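Local coordinates for intracellular serine protease (Bacillus licheniformis, PDB 4ZOQ), which probably acts as a subtilisin-like serine endopeptidase, a class II lanthipeptide protease that cleaves peptide bonds in a sequence-specific way, at residues T142-E147 with N188-P193. Residues are numbered along the deposited sequence; the frame is centred on the assembly and turned at random.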
# COMPACT_ATOMS: atom_id res chain seq x y z
N THR B 142 -4.15 2.29 -16.06
CA THR B 142 -4.84 1.34 -16.91
C THR B 142 -5.82 2.00 -17.86
O THR B 142 -6.73 2.73 -17.42
CB THR B 142 -5.62 0.31 -16.04
OG1 THR B 142 -4.72 -0.43 -15.21
CG2 THR B 142 -6.46 -0.64 -16.89
N SER B 143 -5.68 1.72 -19.16
CA SER B 143 -6.64 2.19 -20.14
C SER B 143 -7.92 1.41 -19.99
O SER B 143 -7.91 0.18 -19.92
CB SER B 143 -6.10 2.06 -21.56
OG SER B 143 -4.85 2.73 -21.70
N LEU B 144 -9.04 2.13 -19.94
CA LEU B 144 -10.32 1.48 -19.78
C LEU B 144 -10.93 1.13 -21.15
O LEU B 144 -12.06 1.51 -21.45
CB LEU B 144 -11.26 2.38 -18.98
CG LEU B 144 -10.90 2.50 -17.50
CD1 LEU B 144 -11.88 3.41 -16.77
CD2 LEU B 144 -10.86 1.13 -16.86
N ASP B 145 -10.17 0.42 -21.98
CA ASP B 145 -10.77 -0.25 -23.12
C ASP B 145 -11.47 -1.51 -22.61
O ASP B 145 -11.61 -1.68 -21.40
CB ASP B 145 -9.74 -0.58 -24.21
CG ASP B 145 -8.60 -1.41 -23.70
OD1 ASP B 145 -8.71 -2.02 -22.61
OD2 ASP B 145 -7.58 -1.48 -24.41
N ARG B 146 -11.84 -2.42 -23.51
CA ARG B 146 -12.57 -3.63 -23.12
C ARG B 146 -11.84 -4.43 -22.04
O ARG B 146 -12.43 -4.78 -21.01
CB ARG B 146 -12.83 -4.54 -24.33
CG ARG B 146 -13.88 -5.63 -24.03
CD ARG B 146 -13.98 -6.68 -25.12
NE ARG B 146 -12.66 -7.21 -25.50
CZ ARG B 146 -11.98 -8.11 -24.80
NH1 ARG B 146 -12.48 -8.58 -23.66
NH2 ARG B 146 -10.79 -8.54 -25.21
N GLU B 147 -10.57 -4.74 -22.29
CA GLU B 147 -9.80 -5.55 -21.35
C GLU B 147 -9.44 -4.78 -20.08
O GLU B 147 -9.23 -5.38 -19.01
CB GLU B 147 -8.51 -6.04 -22.01
CG GLU B 147 -8.66 -6.90 -23.24
CD GLU B 147 -7.30 -7.26 -23.76
OE1 GLU B 147 -6.37 -6.49 -23.44
OE2 GLU B 147 -7.15 -8.30 -24.44
N ASN B 188 -8.71 8.39 -20.91
CA ASN B 188 -9.47 7.20 -20.55
C ASN B 188 -8.65 6.22 -19.68
O ASN B 188 -8.81 4.99 -19.76
CB ASN B 188 -10.00 6.49 -21.79
CG ASN B 188 -11.17 5.57 -21.46
OD1 ASN B 188 -12.06 5.94 -20.68
ND2 ASN B 188 -11.16 4.37 -22.01
N LYS B 189 -7.79 6.75 -18.81
CA LYS B 189 -7.02 5.91 -17.90
C LYS B 189 -7.45 6.13 -16.47
O LYS B 189 -8.04 7.15 -16.12
CB LYS B 189 -5.52 6.17 -18.01
CG LYS B 189 -4.94 5.95 -19.37
CD LYS B 189 -3.47 6.26 -19.34
CE LYS B 189 -2.78 5.92 -20.65
NZ LYS B 189 -1.32 6.16 -20.56
N VAL B 190 -7.14 5.14 -15.65
CA VAL B 190 -7.50 5.13 -14.25
C VAL B 190 -6.29 4.56 -13.49
O VAL B 190 -5.52 3.78 -14.06
CB VAL B 190 -8.78 4.31 -14.04
CG1 VAL B 190 -8.52 2.81 -14.19
CG2 VAL B 190 -9.43 4.65 -12.75
N HIS B 191 -6.05 5.03 -12.28
CA HIS B 191 -4.93 4.53 -11.48
C HIS B 191 -5.49 3.48 -10.53
O HIS B 191 -6.35 3.80 -9.71
CB HIS B 191 -4.22 5.67 -10.72
CG HIS B 191 -2.96 5.27 -10.00
ND1 HIS B 191 -2.87 5.24 -8.62
CD2 HIS B 191 -1.74 4.90 -10.46
CE1 HIS B 191 -1.65 4.87 -8.27
NE2 HIS B 191 -0.95 4.65 -9.37
N LEU B 192 -5.01 2.24 -10.64
CA LEU B 192 -5.57 1.11 -9.88
C LEU B 192 -4.49 0.52 -8.96
O LEU B 192 -3.35 0.33 -9.39
CB LEU B 192 -6.07 0.06 -10.85
CG LEU B 192 -7.18 0.50 -11.81
CD1 LEU B 192 -7.37 -0.54 -12.85
CD2 LEU B 192 -8.45 0.63 -11.03
N PRO B 193 -4.85 0.17 -7.71
CA PRO B 193 -6.21 0.08 -7.15
C PRO B 193 -6.75 1.35 -6.50
O PRO B 193 -7.85 1.33 -5.96
CB PRO B 193 -6.07 -1.00 -6.08
CG PRO B 193 -4.65 -0.78 -5.53
CD PRO B 193 -3.83 -0.33 -6.75
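T142 and V190 form the hydrogen-bonded pair of a short antiparallel ribbon, each satisfying both backbone polar groups of the other. T142 N gives a nearly straight bond to V190 O (2.8 Å, 174°), whereas V190 N reaches T142 O (3.0 Å) from a position tilted 31° off the carbonyl plane. T142 O also receives a CA-H...O contact from K189. Beyond the last bridge, the non-hydrogen-bonded pair S143 with K189, L144 N donates almost straight to N188 O at 2.9 Å. N188 has positive phi just after helix 180-187, a conformation asparagine tolerates well; with CG anti to its backbone N (chi1 -160°), its amide lies beside L144 CB and ND2 makes a weak bond to L144 O.

Beta-branched V190 suits an extended strand, and its CG1 meets L144 CD2 at 3.9 Å; the two side chains cross at about a right angle, and both touch M152 of helix 146-164. T142 rests CB and OG1 against L192 CD1 (OG1 to CD1 3.6 Å), and the same OG1 is hydrogen-bonded to S140 OG. On the other face, the aliphatic part of K189 runs beside S143 OG. D145 is a classic N-cap: OD1 accepts from G148 N, satisfying an amide of the helix's first turn. This two-stranded antiparallel sheet, apart from the mostly parallel central sheet of the subtilase fold, ties the entrance of helix 146-164 to the exit of helix 180-187.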